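Local coordinates for protein acetylornithine aminotransferase (Aquifex aeolicus, PDB 2EH6) that uses pyridoxal 5'-phosphate to transfer the amino group of N(2)-acetyl-L-ornithine to 2-oxoglutarate, a step of arginine biosynthesis that also yields L-glutamate, at residues Leu22-Glu25 with Glu26-Tyr30; Leu159-Ile162 with Asp163-Tyr166; Ser191-Phe194 with Leu195-Gln199; Leu325-Glu328 with Cys329-Val333. One frame throughout, in Å; residues are numbered along the deposited sequence.

Contact 1: residues Leu22-Glu25 with Glu26-Tyr30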
loop_
_atom_site.group_PDB
_atom_site.type_symbol
_atom_site.label_atom_id
_atom_site.label_comp_id
_atom_site.label_asym_id
_atom_site.label_seq_id
_atom_site.Cartn_x
_atom_site.Cartn_y
_atom_site.Cartn_z
ATOM N N LEU A 22 12.180 -20.473 -10.609
ATOM C CA LEU A 22 10.906 -20.018 -11.145
ATOM C C LEU A 22 10.692 -20.730 -12.483
ATOM O O LEU A 22 11.655 -21.063 -13.178
ATOM C CB LEU A 22 10.915 -18.503 -11.360
ATOM C CG LEU A 22 10.626 -17.653 -10.114
ATOM C CD1 LEU A 22 10.890 -16.183 -10.403
ATOM C CD2 LEU A 22 9.179 -17.861 -9.698
ATOM N N TYR A 23 9.432 -20.971 -12.827
ATOM C CA TYR A 23 9.091 -21.640 -14.083
ATOM C C TYR A 23 8.092 -20.800 -14.863
ATOM O O TYR A 23 7.089 -20.356 -14.306
ATOM C CB TYR A 23 8.497 -23.021 -13.792
ATOM C CG TYR A 23 9.407 -23.869 -12.946
ATOM C CD1 TYR A 23 9.484 -23.675 -11.563
ATOM C CD2 TYR A 23 10.264 -24.799 -13.532
ATOM C CE1 TYR A 23 10.399 -24.376 -10.789
ATOM C CE2 TYR A 23 11.187 -25.508 -12.765
ATOM C CZ TYR A 23 11.250 -25.289 -11.397
ATOM O OH TYR A 23 12.181 -25.960 -10.639
ATOM N N ASP A 24 8.367 -20.573 -16.146
ATOM C CA ASP A 24 7.460 -19.780 -16.964
ATOM C C ASP A 24 6.398 -20.641 -17.649
ATOM O O ASP A 24 6.344 -21.851 -17.437
ATOM C CB ASP A 24 8.238 -18.947 -17.998
ATOM C CG ASP A 24 8.900 -19.792 -19.079
ATOM O OD1 ASP A 24 8.581 -20.996 -19.197
ATOM O OD2 ASP A 24 9.734 -19.235 -19.825
ATOM N N GLU A 25 5.548 -20.011 -18.457
ATOM C CA GLU A 25 4.455 -20.696 -19.142
ATOM C C GLU A 25 4.922 -21.838 -20.075
ATOM O O GLU A 25 4.155 -22.718 -20.445
ATOM C CB GLU A 25 3.652 -19.660 -19.924
ATOM C CG GLU A 25 2.958 -18.639 -19.021
ATOM C CD GLU A 25 1.882 -17.924 -19.809
ATOM O OE1 GLU A 25 2.111 -17.623 -20.973
ATOM O OE2 GLU A 25 0.827 -17.639 -19.236
ATOM N N GLU A 26 6.205 -21.780 -20.505
ATOM C CA GLU A 26 6.708 -22.871 -21.340
ATOM C C GLU A 26 7.391 -23.965 -20.512
ATOM O O GLU A 26 7.983 -24.896 -21.037
ATOM C CB GLU A 26 7.691 -22.317 -22.373
ATOM C CG GLU A 26 7.182 -21.067 -23.088
ATOM C CD GLU A 26 5.863 -21.349 -23.767
ATOM O OE1 GLU A 26 5.655 -22.471 -24.210
ATOM O OE2 GLU A 26 5.076 -20.412 -23.915
ATOM N N GLY A 27 7.340 -23.799 -19.172
ATOM C CA GLY A 27 7.937 -24.804 -18.296
ATOM C C GLY A 27 9.448 -24.593 -18.146
ATOM O O GLY A 27 10.152 -25.341 -17.482
ATOM N N LYS A 28 9.997 -23.558 -18.781
ATOM C CA LYS A 28 11.429 -23.384 -18.647
ATOM C C LYS A 28 11.773 -22.931 -17.237
ATOM O O LYS A 28 11.017 -22.227 -16.581
ATOM C CB LYS A 28 11.880 -22.329 -19.659
ATOM C CG LYS A 28 13.322 -21.877 -19.424
ATOM C CD LYS A 28 13.780 -20.839 -20.449
ATOM C CE LYS A 28 15.262 -20.981 -20.809
ATOM N NZ LYS A 28 15.659 -19.894 -21.704
ATOM N N GLU A 29 12.912 -23.431 -16.771
ATOM C CA GLU A 29 13.368 -23.217 -15.403
ATOM C C GLU A 29 14.373 -22.079 -15.296
ATOM O O GLU A 29 15.262 -21.958 -16.132
ATOM C CB GLU A 29 13.994 -24.511 -14.887
ATOM C CG GLU A 29 14.397 -24.492 -13.428
ATOM C CD GLU A 29 14.978 -25.820 -12.997
ATOM O OE1 GLU A 29 16.095 -26.150 -13.447
ATOM O OE2 GLU A 29 14.314 -26.536 -12.222
ATOM N N TYR A 30 14.230 -21.249 -14.262
ATOM C CA TYR A 30 15.139 -20.125 -14.053
ATOM C C TYR A 30 15.642 -20.040 -12.613
ATOM O O TYR A 30 14.860 -20.162 -11.670
ATOM C CB TYR A 30 14.452 -18.794 -14.380
ATOM C CG TYR A 30 13.862 -18.694 -15.763
ATOM C CD1 TYR A 30 12.606 -19.227 -16.047
ATOM C CD2 TYR A 30 14.547 -18.034 -16.783
ATOM C CE1 TYR A 30 12.045 -19.099 -17.308
ATOM C CE2 TYR A 30 13.995 -17.904 -18.045
ATOM C CZ TYR A 30 12.744 -18.435 -18.301
ATOM O OH TYR A 30 12.188 -18.281 -19.547
HETATM O O HOH W 1 4.144 -17.837 -22.480
#
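Two main-chain hydrogen bonds join Leu22 and Tyr30, each nitrogen reaching the other's carbonyl oxygen (Leu22 N to Tyr30 O 2.9 Å). Asp24 N continues the pairing with Lys28 O, while Gly27 N turns back to Asp24 O at 2.8 Å. Tyr23 and Glu29 form the non-hydrogen-bonded pair between them, with Tyr23 CA giving a CA-H...O contact to Lys28 O.

This is a beta hairpin of strands 21-24 and 29-32 closed by a type I turn, Asp24 to Gly27, with the G1 beta bulge at Gly27. A side chain there would jam against the preceding carbonyl oxygen, so the left-handed backbone (phi 83°) calls for glycine.

Side-chain bonds knit the turn from within. Asp24 OD1 accepts weakly from Glu26 N at 2.8 Å, as in an Asx turn. The same Asp24 OD1 also receives Lys28 N, at 3.0 Å. OD2 accepts the hydroxyl of Tyr30 (OH to Asp24 OD2 2.6 Å) from above the carboxylate plane. With an alanine here, the Tyr30 hydroxyl and the amides of Glu26 and Lys28 would probably lose their acceptor, leaving the turn less firmly set.

On the face of Tyr23 and Glu29 the two side chains run side by side. Glu29 CG, anti to its own N (chi1 -174°), lies 3.4 Å from Tyr23 CE2, and Tyr23 OH donates to the anti lone pair of Glu29 OE2 at 2.7 Å.

The opposite face carries Leu22 and Tyr30, whose ring stacks edge-to-face with Phe14; Leu22 also packs on Leu60 of the second subunit.

Contact 2: residues Leu159-Ile162 with Asp163-Tyr166; sequences LNDI and DSVY
Asp161 reaches forward to Ser164, and its side chain can be followed outward along that residue. Its CB lies 3.6 Å from Ser164 OG. The next carbon, CG, extends away from the backbone N (chi1 -176°), which carries it beside Ser164 CB, at 3.7 Å. Of the two oxygens at the tip, OD1 takes the amide, Ser164 N to Asp161 OD1 being 3.2 Å; the N-H points at the oxygen from well above the carboxylate plane, about 68° out of it. OD2 has Ser164 CB as its nearest neighbour in the turn, at 3.8 Å.

The same two residues are joined a second time, since Ser164 OG donates to Asp161 O at 2.6 Å, close to the carbonyl plane, and Ser164 N adds a weak bond to that oxygen. Ser164 OG is also hydrogen-bonded to Lys158 N, so the hydroxyl bridges the loop and the helix. The carboxylate of Asp163 lies near without touching (Asp161 OD1 to Asp163 OD2 4.6 Å), and both negative charges would probably be eased by the start of the helix. A leucine at Asp161 would probably leave Ser164 N with no more than its weak bond to the carbonyl, and fray the first turn.

On another side of the turn, Ile162 lays CG1 against the ring of Tyr166, 3.8 Å from CE2, while Tyr166 N donates to Ile162 O. Val165 packs on Ile176 of strand 173-178; Ile162 meets Phe194 and Ile201 of helix 192-205, and Tyr166 meets Ile201.

Asp161 thus fills the N-cap position of the short helix 162-166, which follows strand 154-157, at the edge of the mixed sheet within this chain, after a short loop.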
loop_
_atom_site.group_PDB
_atom_site.type_symbol
_atom_site.label_atom_id
_atom_site.label_comp_id
_atom_site.label_asym_id
_atom_site.label_seq_id
_atom_site.Cartn_x
_atom_site.Cartn_y
_atom_site.Cartn_z
ATOM N N LEU A 159 25.604 11.415 -1.153
ATOM C CA LEU A 159 26.058 10.315 -0.313
ATOM C C LEU A 159 27.572 10.387 -0.134
ATOM O O LEU A 159 28.304 10.662 -1.084
ATOM C CB LEU A 159 25.670 8.977 -0.944
ATOM C CG LEU A 159 25.617 7.756 -0.024
ATOM C CD1 LEU A 159 24.402 7.860 0.893
ATOM C CD2 LEU A 159 25.540 6.489 -0.861
ATOM N N ASN A 160 28.024 10.142 1.091
ATOM C CA ASN A 160 29.442 10.177 1.440
ATOM C C ASN A 160 30.061 11.561 1.277
ATOM O O ASN A 160 31.277 11.695 1.152
ATOM C CB ASN A 160 30.226 9.156 0.615
ATOM C CG ASN A 160 29.760 7.738 0.862
ATOM O OD1 ASN A 160 29.449 7.368 1.995
ATOM N ND2 ASN A 160 29.719 6.935 -0.191
ATOM N N ASP A 161 29.211 12.582 1.278
ATOM C CA ASP A 161 29.642 13.970 1.154
ATOM C C ASP A 161 28.966 14.693 2.311
ATOM O O ASP A 161 27.884 15.257 2.157
ATOM C CB ASP A 161 29.170 14.557 -0.179
ATOM C CG ASP A 161 29.667 15.972 -0.403
ATOM O OD1 ASP A 161 30.097 16.614 0.579
ATOM O OD2 ASP A 161 29.617 16.446 -1.560
ATOM N N ILE A 162 29.610 14.666 3.473
ATOM C CA ILE A 162 29.051 15.277 4.669
ATOM C C ILE A 162 28.853 16.786 4.557
ATOM O O ILE A 162 27.967 17.348 5.199
ATOM C CB ILE A 162 29.927 14.958 5.905
ATOM C CG1 ILE A 162 29.083 15.044 7.177
ATOM C CG2 ILE A 162 31.103 15.920 5.982
ATOM C CD1 ILE A 162 27.960 14.026 7.227
ATOM N N ASP A 163 29.670 17.441 3.739
ATOM C CA ASP A 163 29.554 18.882 3.567
ATOM C C ASP A 163 28.268 19.247 2.835
ATOM O O ASP A 163 27.667 20.283 3.116
ATOM C CB ASP A 163 30.770 19.440 2.814
ATOM C CG ASP A 163 32.045 19.402 3.649
ATOM O OD1 ASP A 163 32.006 19.848 4.815
ATOM O OD2 ASP A 163 33.086 18.932 3.142
ATOM N N SER A 164 27.841 18.395 1.905
ATOM C CA SER A 164 26.612 18.657 1.156
ATOM C C SER A 164 25.424 18.621 2.110
ATOM O O SER A 164 24.392 19.240 1.850
ATOM C CB SER A 164 26.414 17.619 0.039
ATOM O OG SER A 164 26.156 16.331 0.567
ATOM N N VAL A 165 25.575 17.895 3.213
ATOM C CA VAL A 165 24.517 17.802 4.209
ATOM C C VAL A 165 24.444 19.110 5.004
ATOM O O VAL A 165 23.363 19.651 5.225
ATOM C CB VAL A 165 24.761 16.624 5.186
ATOM C CG1 VAL A 165 23.636 16.548 6.204
ATOM C CG2 VAL A 165 24.860 15.317 4.412
ATOM N N TYR A 166 25.598 19.619 5.425
ATOM C CA TYR A 166 25.638 20.865 6.184
ATOM C C TYR A 166 25.062 22.031 5.383
ATOM O O TYR A 166 24.339 22.866 5.923
ATOM C CB TYR A 166 27.074 21.205 6.590
ATOM C CG TYR A 166 27.697 20.246 7.574
ATOM C CD1 TYR A 166 27.158 20.072 8.851
ATOM C CD2 TYR A 166 28.840 19.524 7.239
ATOM C CE1 TYR A 166 27.746 19.203 9.768
ATOM C CE2 TYR A 166 29.436 18.653 8.147
ATOM C CZ TYR A 166 28.887 18.498 9.407
ATOM O OH TYR A 166 29.486 17.639 10.302
#

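Contact 3: residues Ser191-Phe194 with Leu195-Gln199; sequences SEDF and LSKLQ
The ring of Phe194 is met obliquely by Leu198, whose CD2 comes within 4.2 Å of Phe194 CE2. Leu195 CD2 lies 4.4 Å from Phe194 CD2. Beyond the helix, Asn160 and Ile162 of the neighbouring loop and short helix, and Ile178 of strand 173-178, also touch the phenylalanine. Phe194 carries CG opposite its backbone N (chi1 180°), and the ring is thereby swung off the helix toward these residues.

The second flat group, the carboxylate of Asp193, faces outward instead. Lys197, one turn on, stretches its extended chain past it, so that Lys197 CE lies about equally far from the two oxygens of Asp193, 3.4 Å from OD2 and 3.5 Å from OD1, and Lys197 NZ makes a long, weak salt bridge to Asp193 OD2 at 3.4 Å.

Beneath both pairs the backbone bonds are regular, from Leu195 N to Ser191 O at the start to Leu198 N to Phe194 O. Leu195 CG rests 3.2 Å from Ser191 O.

At the beginning, Ser191 is the N-cap: its OG accepts Phe194 N at 2.8 Å, while its own N donates to Asn160 OD1.

The result is the capped first turns of an amphipathic helix, 192-205, charged outside and leucine-lined inside, lying on the sheet as the helix of a beta-alpha-beta crossover between parallel strands 173-178 and 208-212, in the cofactor-binding domain of a fold-type I aminotransferase; the side chain of Leu195 is still about 13 Å from pyridoxal phosphate.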
loop_
_atom_site.group_PDB
_atom_site.type_symbol
_atom_site.label_atom_id
_atom_site.label_comp_id
_atom_site.label_asym_id
_atom_site.label_seq_id
_atom_site.Cartn_x
_atom_site.Cartn_y
_atom_site.Cartn_z
ATOM N N SER A 191 29.581 5.129 3.343
ATOM C CA SER A 191 30.777 4.756 4.099
ATOM C C SER A 191 30.535 4.757 5.603
ATOM O O SER A 191 29.626 5.425 6.099
ATOM C CB SER A 191 31.926 5.716 3.788
ATOM O OG SER A 191 31.686 6.989 4.364
ATOM N N GLU A 192 31.357 4.010 6.331
ATOM C CA GLU A 192 31.223 3.960 7.778
ATOM C C GLU A 192 31.533 5.344 8.340
ATOM O O GLU A 192 30.874 5.817 9.264
ATOM C CB GLU A 192 32.184 2.928 8.371
ATOM C CG GLU A 192 32.021 2.742 9.870
ATOM C CD GLU A 192 32.884 1.620 10.414
ATOM O OE1 GLU A 192 34.123 1.693 10.267
ATOM O OE2 GLU A 192 32.320 0.664 10.991
ATOM N N ASP A 193 32.539 5.993 7.765
ATOM C CA ASP A 193 32.926 7.323 8.203
ATOM C C ASP A 193 31.760 8.285 8.017
ATOM O O ASP A 193 31.404 9.029 8.931
ATOM C CB ASP A 193 34.131 7.816 7.401
ATOM C CG ASP A 193 34.561 9.215 7.802
ATOM O OD1 ASP A 193 34.820 9.432 9.007
ATOM O OD2 ASP A 193 34.640 10.095 6.917
ATOM N N PHE A 194 31.167 8.260 6.826
ATOM C CA PHE A 194 30.040 9.128 6.509
ATOM C C PHE A 194 28.863 8.904 7.452
ATOM O O PHE A 194 28.303 9.859 7.990
ATOM C CB PHE A 194 29.583 8.903 5.065
ATOM C CG PHE A 194 28.418 9.761 4.658
ATOM C CD1 PHE A 194 28.555 11.142 4.564
ATOM C CD2 PHE A 194 27.179 9.190 4.380
ATOM C CE1 PHE A 194 27.473 11.945 4.196
ATOM C CE2 PHE A 194 26.095 9.979 4.012
ATOM C CZ PHE A 194 26.240 11.360 3.919
ATOM N N LEU A 195 28.482 7.645 7.647
ATOM C CA LEU A 195 27.363 7.322 8.527
ATOM C C LEU A 195 27.641 7.752 9.964
ATOM O O LEU A 195 26.727 8.148 10.692
ATOM C CB LEU A 195 27.058 5.821 8.480
ATOM C CG LEU A 195 26.551 5.302 7.129
ATOM C CD1 LEU A 195 26.307 3.809 7.216
ATOM C CD2 LEU A 195 25.269 6.031 6.739
ATOM N N SER A 196 28.905 7.666 10.366
ATOM C CA SER A 196 29.311 8.065 11.708
ATOM C C SER A 196 29.058 9.557 11.888
ATOM O O SER A 196 28.413 9.979 12.846
ATOM C CB SER A 196 30.795 7.770 11.918
ATOM O OG SER A 196 31.257 8.344 13.130
ATOM N N LYS A 197 29.566 10.349 10.952
ATOM C CA LYS A 197 29.399 11.792 11.003
ATOM C C LYS A 197 27.935 12.182 10.893
ATOM O O LYS A 197 27.483 13.109 11.566
ATOM C CB LYS A 197 30.194 12.457 9.878
ATOM C CG LYS A 197 31.700 12.309 10.010
ATOM C CD LYS A 197 32.410 12.960 8.833
ATOM C CE LYS A 197 33.921 12.790 8.920
ATOM N NZ LYS A 197 34.592 13.349 7.714
ATOM N N LEU A 198 27.192 11.476 10.043
ATOM C CA LEU A 198 25.774 11.767 9.861
ATOM C C LEU A 198 25.051 11.530 11.179
ATOM O O LEU A 198 24.180 12.305 11.570
ATOM C CB LEU A 198 25.179 10.878 8.761
ATOM C CG LEU A 198 23.782 11.252 8.248
ATOM C CD1 LEU A 198 23.810 12.658 7.670
ATOM C CD2 LEU A 198 23.337 10.257 7.178
ATOM N N GLN A 199 25.418 10.456 11.869
ATOM C CA GLN A 199 24.805 10.144 13.153
ATOM C C GLN A 199 25.136 11.284 14.115
ATOM O O GLN A 199 24.284 11.733 14.885
ATOM C CB GLN A 199 25.357 8.822 13.694
ATOM C CG GLN A 199 24.810 8.427 15.058
ATOM C CD GLN A 199 23.341 8.055 15.016
ATOM O OE1 GLN A 199 22.974 6.976 14.547
ATOM N NE2 GLN A 199 22.488 8.953 15.498
#

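Contact 4: residues Leu325-Glu328 with Cys329-Val333; sequences LERE and CKDYV
Tyr332 CE2 lies over one face of the Arg327 guanidinium, 3.5 Å above the plane and offset toward its rim. The planes of ring and guanidinium are inclined by 47°, so they are not stacked. Arg327 NE makes a weak, bent hydrogen bond to Tyr332 OH at 3.1 Å. Arg327 CG sits in the crowded position between the backbone N and the carbonyl carbon (chi1 72°), and the chain then runs straight to NE, which carries the guanidinium across to the start of the helix.

The same guanidinium presents its edge to Asp331, whose side chain crosses it at about a right angle. Asp331 OD2 lies near the plane of the guanidinium, 3.4 Å from Arg327 NH1 and NH2, a long salt bridge whose two bonds are weak. Water 2 bridges these groups; it accepts from Asp331 N at 3.2 Å and weakly from Arg327 NH1, and donates weakly to Glu328 O and to Asp331 OD2.

Apolar contact takes over nearer the protein interior. Leu325 CD1 approaches the Tyr332 ring obliquely, at 3.6 Å from Tyr332 CD2, and the same methyl lies 3.9 Å from Cys329 CB.

Cys329 ties this stretch to strand 341-346 through its disulfide with Cys345. Leu325 and Cys329 both pack on Leu351 of strand 350-353, and Tyr332 touches Leu375 at the C-terminus, so the loop that leads from strand 320-324 into helix 330-338 is set against the sheet strands beside it.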
loop_
_atom_site.group_PDB
_atom_site.type_symbol
_atom_site.label_atom_id
_atom_site.label_comp_id
_atom_site.label_asym_id
_atom_site.label_seq_id
_atom_site.Cartn_x
_atom_site.Cartn_y
_atom_site.Cartn_z
ATOM N N LEU A 325 29.264 -2.488 -14.462
ATOM C CA LEU A 325 29.916 -2.764 -15.729
ATOM C C LEU A 325 30.386 -1.493 -16.420
ATOM O O LEU A 325 30.057 -0.384 -16.007
ATOM C CB LEU A 325 28.966 -3.530 -16.651
ATOM C CG LEU A 325 28.378 -4.821 -16.076
ATOM C CD1 LEU A 325 27.419 -5.432 -17.081
ATOM C CD2 LEU A 325 29.497 -5.794 -15.735
ATOM N N GLU A 326 31.161 -1.674 -17.481
ATOM C CA GLU A 326 31.694 -0.559 -18.248
ATOM C C GLU A 326 30.600 0.060 -19.111
ATOM O O GLU A 326 30.599 1.266 -19.361
ATOM C CB GLU A 326 32.844 -1.051 -19.127
ATOM C CG GLU A 326 33.588 0.044 -19.865
ATOM C CD GLU A 326 34.779 -0.493 -20.641
ATOM O OE1 GLU A 326 35.688 -1.077 -20.009
ATOM O OE2 GLU A 326 34.804 -0.333 -21.883
ATOM N N ARG A 327 29.663 -0.771 -19.559
ATOM C CA ARG A 327 28.568 -0.291 -20.396
ATOM C C ARG A 327 27.211 -0.723 -19.847
ATOM O O ARG A 327 27.133 -1.394 -18.818
ATOM C CB ARG A 327 28.740 -0.807 -21.828
ATOM C CG ARG A 327 28.469 -2.295 -22.001
ATOM C CD ARG A 327 28.868 -2.770 -23.393
ATOM N NE ARG A 327 28.264 -4.057 -23.729
ATOM C CZ ARG A 327 26.970 -4.229 -23.990
ATOM N NH1 ARG A 327 26.141 -3.193 -23.956
ATOM N NH2 ARG A 327 26.502 -5.438 -24.283
ATOM N N GLU A 328 26.147 -0.333 -20.543
ATOM C CA GLU A 328 24.788 -0.668 -20.133
ATOM C C GLU A 328 24.607 -2.166 -19.897
ATOM O O GLU A 328 25.103 -2.987 -20.669
ATOM C CB GLU A 328 23.801 -0.174 -21.191
ATOM C CG GLU A 328 23.709 1.341 -21.269
ATOM C CD GLU A 328 22.978 1.820 -22.506
ATOM O OE1 GLU A 328 21.886 1.287 -22.806
ATOM O OE2 GLU A 328 23.493 2.739 -23.179
ATOM N N CYS A 329 23.902 -2.520 -18.824
ATOM C CA CYS A 329 23.669 -3.923 -18.500
ATOM C C CYS A 329 22.350 -4.461 -19.041
ATOM O O CYS A 329 21.951 -5.582 -18.733
ATOM C CB CYS A 329 23.743 -4.157 -16.981
ATOM S SG CYS A 329 22.953 -2.966 -15.837
ATOM N N LYS A 330 21.687 -3.656 -19.859
ATOM C CA LYS A 330 20.414 -4.028 -20.463
ATOM C C LYS A 330 20.454 -5.384 -21.175
ATOM O O LYS A 330 19.620 -6.254 -20.918
ATOM C CB LYS A 330 19.985 -2.936 -21.452
ATOM C CG LYS A 330 18.760 -3.267 -22.291
ATOM C CD LYS A 330 18.500 -2.185 -23.336
ATOM C CE LYS A 330 17.337 -2.557 -24.248
ATOM N NZ LYS A 330 17.116 -1.549 -25.334
ATOM N N ASP A 331 21.428 -5.563 -22.063
ATOM C CA ASP A 331 21.549 -6.798 -22.834
ATOM C C ASP A 331 21.887 -8.049 -22.030
ATOM O O ASP A 331 21.405 -9.140 -22.335
ATOM C CB ASP A 331 22.590 -6.621 -23.944
ATOM C CG ASP A 331 22.336 -5.384 -24.790
ATOM O OD1 ASP A 331 21.157 -5.102 -25.103
ATOM O OD2 ASP A 331 23.320 -4.702 -25.150
ATOM N N TYR A 332 22.720 -7.897 -21.008
ATOM C CA TYR A 332 23.114 -9.037 -20.191
ATOM C C TYR A 332 21.936 -9.655 -19.449
ATOM O O TYR A 332 21.919 -10.860 -19.196
ATOM C CB TYR A 332 24.213 -8.610 -19.224
ATOM C CG TYR A 332 25.429 -8.105 -19.964
ATOM C CD1 TYR A 332 26.222 -8.978 -20.712
ATOM C CD2 TYR A 332 25.747 -6.748 -19.979
ATOM C CE1 TYR A 332 27.299 -8.511 -21.460
ATOM C CE2 TYR A 332 26.820 -6.270 -20.728
ATOM C CZ TYR A 332 27.589 -7.157 -21.465
ATOM O OH TYR A 332 28.638 -6.688 -22.219
ATOM N N VAL A 333 20.947 -8.836 -19.109
ATOM C CA VAL A 333 19.767 -9.339 -18.422
ATOM C C VAL A 333 19.071 -10.334 -19.347
ATOM O O VAL A 333 18.677 -11.417 -18.922
ATOM C CB VAL A 333 18.787 -8.198 -18.067
ATOM C CG1 VAL A 333 17.525 -8.770 -17.427
ATOM C CG2 VAL A 333 19.462 -7.214 -17.113
HETATM O O HOH W 2 23.261 -3.063 -22.816
#

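Overall arrangement
Contacts 2 and 3 lie side by side and belong to the same packing: a probable hydrogen bond links Asn160 to Ser191, and the Phe194 ring covers residues 160-162. Both are N-capped helix starts around the cofactor-binding sheet, contact 2 largely at the surface, contact 3 partly buried, with leucines inward. Contacts 1 and 4 serve the other large sheet: the partly buried hairpin 22-30 pairs two of its strands, whereas 325-333, a surface contact, leads out of another, with a disulfide tie. Their nearest atoms are about 8 Å apart. Chemistry follows place: a buried carboxylate gripped by hydroxyl and amides in contact 1, weak salt bridges at the outer sides of contacts 3 and 4.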